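Serine protease inhibitor infestin (Triatoma infestans, PDB 2ERW) is represented here by its Kazal-type domain infestin 4, which inhibits the clotting protease factor XIIa. Local coordinates at residues 19-23 with 46-50. Residues are numbered along the deposited sequence; the frame is centred on the assembly and turned at random. Where two conformers were deposited one is given.
Sequences DGKTY and GRCQR
Thr-22 meets Arg-47 and Cys-48 with its two branches. The methyl CG2 sits over the centre of one guanidinium face of Arg-47, 3.5 Å above the plane, and the two side chains cross at about a right angle. The bend of Arg-47 at chi3 folds the flat group back across this methyl. The other branch, OG1, lies beside the Thr-22 backbone N (chi1 -61°) and accepts a hydrogen bond from Cys-48 N (OG1 to N 2.8 Å, 152° at the hydrogen). OG1 is also hydrogen-bonded to Glu-54 OE1, which forms a salt bridge with Arg-47 NE, while Arg-47 NH1 bonds Tyr-12 OH. Cys-48 SG, disulfide-linked to Cys-16 in strand 15-17, packs on the backbone of 20-21, 3.4 Å from Lys-21 O. Within 19-23, Asp-19 OD1 receives Lys-21 N from above the carboxylate plane in an Asx turn, and OD2 takes the Tyr-23 hydroxyl through its syn lone pair. Replacing Arg-47 with alanine would probably uncover the Thr-22 methyl and leave Glu-54 without its charged mate and Tyr-12 OH without this partner. One hydrogen bond and van der Waals packing thus join 46-50 to 19-23 in this Kazal domain, and the shared Glu-54 oxygen probably fixes both the Thr-22 rotation and the guanidinium over CG2.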
ATOM      1  N   ASP A  19       1.801  -7.800   1.467  1.00 22.01           N
ATOM      2  CA  ASP A  19       2.770  -7.861   2.544  1.00 22.52           C
ATOM      3  C   ASP A  19       2.174  -7.493   3.891  1.00 22.53           C
ATOM      4  O   ASP A  19       2.881  -7.466   4.908  1.00 23.11           O
ATOM      5  CB  ASP A  19       3.966  -6.955   2.234  1.00 21.20           C
ATOM      6  CG  ASP A  19       3.572  -5.514   1.997  1.00 22.26           C
ATOM      7  OD1 ASP A  19       2.374  -5.188   1.985  1.00 21.33           O
ATOM      8  OD2 ASP A  19       4.498  -4.706   1.843  1.00 21.96           O
ATOM      9  N   GLY A  20       0.880  -7.206   3.907  1.00 22.06           N
ATOM     10  CA  GLY A  20       0.243  -6.803   5.140  1.00 22.81           C
ATOM     11  C   GLY A  20       0.505  -5.364   5.509  1.00 22.85           C
ATOM     12  O   GLY A  20       0.167  -4.949   6.602  1.00 23.76           O
ATOM     13  N   LYS A  21       1.081  -4.600   4.580  1.00 21.98           N
ATOM     14  CA  LYS A  21       1.371  -3.195   4.816  1.00 22.34           C
ATOM     15  C   LYS A  21       0.378  -2.355   4.060  1.00 21.82           C
ATOM     16  O   LYS A  21       0.038  -2.650   2.923  1.00 21.76           O
ATOM     17  CB  LYS A  21       2.768  -2.857   4.320  1.00 22.78           C
ATOM     18  CG  LYS A  21       3.192  -1.436   4.535  1.00 25.63           C
ATOM     19  CD  LYS A  21       4.668  -1.276   4.244  1.00 27.01           C
ATOM     20  CE  LYS A  21       5.140   0.136   4.517  1.00 30.43           C
ATOM     21  NZ  LYS A  21       6.619   0.265   4.464  0.50 29.09           N
ATOM     22  N   THR A  22      -0.084  -1.289   4.691  1.00 21.23           N
ATOM     23  CA  THR A  22      -0.901  -0.324   4.019  1.00 21.49           C
ATOM     24  C   THR A  22      -0.035   0.579   3.195  1.00 21.09           C
ATOM     25  O   THR A  22       1.009   0.998   3.599  1.00 21.50           O
ATOM     26  CB  THR A  22      -1.657   0.507   5.022  1.00 21.57           C
ATOM     27  OG1 THR A  22      -2.505  -0.373   5.768  1.00 21.76           O
ATOM     28  CG2 THR A  22      -2.495   1.561   4.340  1.00 23.10           C
ATOM     29  N   TYR A  23      -0.504   0.850   1.992  1.00 21.19           N
ATOM     30  CA  TYR A  23       0.143   1.829   1.138  1.00 20.87           C
ATOM     31  C   TYR A  23      -0.762   3.022   0.993  1.00 20.84           C
ATOM     32  O   TYR A  23      -1.987   2.890   0.958  1.00 21.65           O
ATOM     33  CB  TYR A  23       0.487   1.190  -0.207  1.00 21.59           C
ATOM     34  CG  TYR A  23       1.581   0.214   0.016  1.00 20.49           C
ATOM     35  CD1 TYR A  23       2.893   0.631  -0.023  1.00 21.27           C
ATOM     36  CD2 TYR A  23       1.315  -1.087   0.365  1.00 20.79           C
ATOM     37  CE1 TYR A  23       3.920  -0.228   0.247  1.00 21.35           C
ATOM     38  CE2 TYR A  23       2.330  -1.968   0.656  1.00 20.67           C
ATOM     39  CZ  TYR A  23       3.637  -1.527   0.575  1.00 21.03           C
ATOM     40  OH  TYR A  23       4.688  -2.343   0.864  1.00 21.95           O
ATOM     41  N   GLY A  46      -8.504   0.068   1.091  1.00 20.84           N
ATOM     42  CA  GLY A  46      -8.509   0.493   2.480  1.00 21.17           C
ATOM     43  C   GLY A  46      -7.258   0.048   3.176  1.00 22.05           C
ATOM     44  O   GLY A  46      -6.449  -0.696   2.638  1.00 22.12           O
ATOM     45  N   ARG A  47      -7.101   0.502   4.407  1.00 21.79           N
ATOM     46  CA  ARG A  47      -5.938   0.083   5.153  1.00 21.43           C
ATOM     47  C   ARG A  47      -5.975  -1.394   5.454  1.00 22.10           C
ATOM     48  O   ARG A  47      -7.043  -1.985   5.590  1.00 22.02           O
ATOM     49  CB  ARG A  47      -5.869   0.814   6.489  1.00 22.03           C
ATOM     50  CG  ARG A  47      -5.916   2.314   6.362  1.00 21.81           C
ATOM     51  CD  ARG A  47      -5.386   2.962   7.642  1.00 21.07           C
ATOM     52  NE  ARG A  47      -3.974   2.636   7.818  1.00 20.53           N
ATOM     53  CZ  ARG A  47      -2.978   3.369   7.330  1.00 20.98           C
ATOM     54  NH1 ARG A  47      -3.219   4.492   6.670  1.00 21.69           N
ATOM     55  NH2 ARG A  47      -1.735   2.965   7.507  1.00 20.65           N
ATOM     56  N   CYS A  48      -4.793  -1.985   5.606  1.00 21.86           N
ATOM     57  CA  CYS A  48      -4.753  -3.323   6.127  1.00 22.35           C
ATOM     58  C   CYS A  48      -5.400  -3.327   7.481  1.00 22.96           C
ATOM     59  O   CYS A  48      -5.387  -2.336   8.193  1.00 22.18           O
ATOM     60  CB  CYS A  48      -3.336  -3.816   6.238  1.00 22.72           C
ATOM     61  SG  CYS A  48      -2.543  -3.956   4.651  1.00 22.96           S
ATOM     62  N   GLN A  49      -5.996  -4.458   7.815  1.00 23.38           N
ATOM     63  CA  GLN A  49      -6.686  -4.588   9.074  1.00 24.53           C
ATOM     64  C   GLN A  49      -5.693  -4.989  10.146  1.00 24.18           C
ATOM     65  O   GLN A  49      -5.062  -6.042  10.084  1.00 24.67           O
ATOM     66  CB  GLN A  49      -7.838  -5.588   8.927  1.00 25.63           C
ATOM     67  CG  GLN A  49      -8.982  -5.045   8.059  1.00 29.23           C
ATOM     68  CD  GLN A  49      -9.853  -3.980   8.739  1.00 33.89           C
ATOM     69  OE1 GLN A  49     -10.171  -2.943   8.138  1.00 37.01           O
ATOM     70  NE2 GLN A  49     -10.255  -4.238   9.976  1.00 35.88           N
ATOM     71  N   ARG A  50      -5.542  -4.118  11.142  1.00 23.18           N
ATOM     72  CA  ARG A  50      -4.734  -4.405  12.298  1.00 23.13           C
ATOM     73  C   ARG A  50      -5.303  -3.581  13.425  1.00 22.08           C
ATOM     74  O   ARG A  50      -5.102  -2.373  13.514  1.00 20.80           O
ATOM     75  CB  ARG A  50      -3.259  -4.091  12.058  1.00 23.94           C
ATOM     76  CG  ARG A  50      -2.351  -4.611  13.158  0.75 26.86           C
ATOM     77  CD  ARG A  50      -0.896  -4.420  12.764  0.75 31.49           C
ATOM     78  NE  ARG A  50       0.020  -4.736  13.855  0.75 34.91           N
ATOM     79  CZ  ARG A  50       0.607  -5.917  14.034  0.75 36.25           C
ATOM     80  NH1 ARG A  50       0.383  -6.921  13.193  0.75 38.28           N
ATOM     81  NH2 ARG A  50       1.422  -6.094  15.061  0.75 36.56           N
TER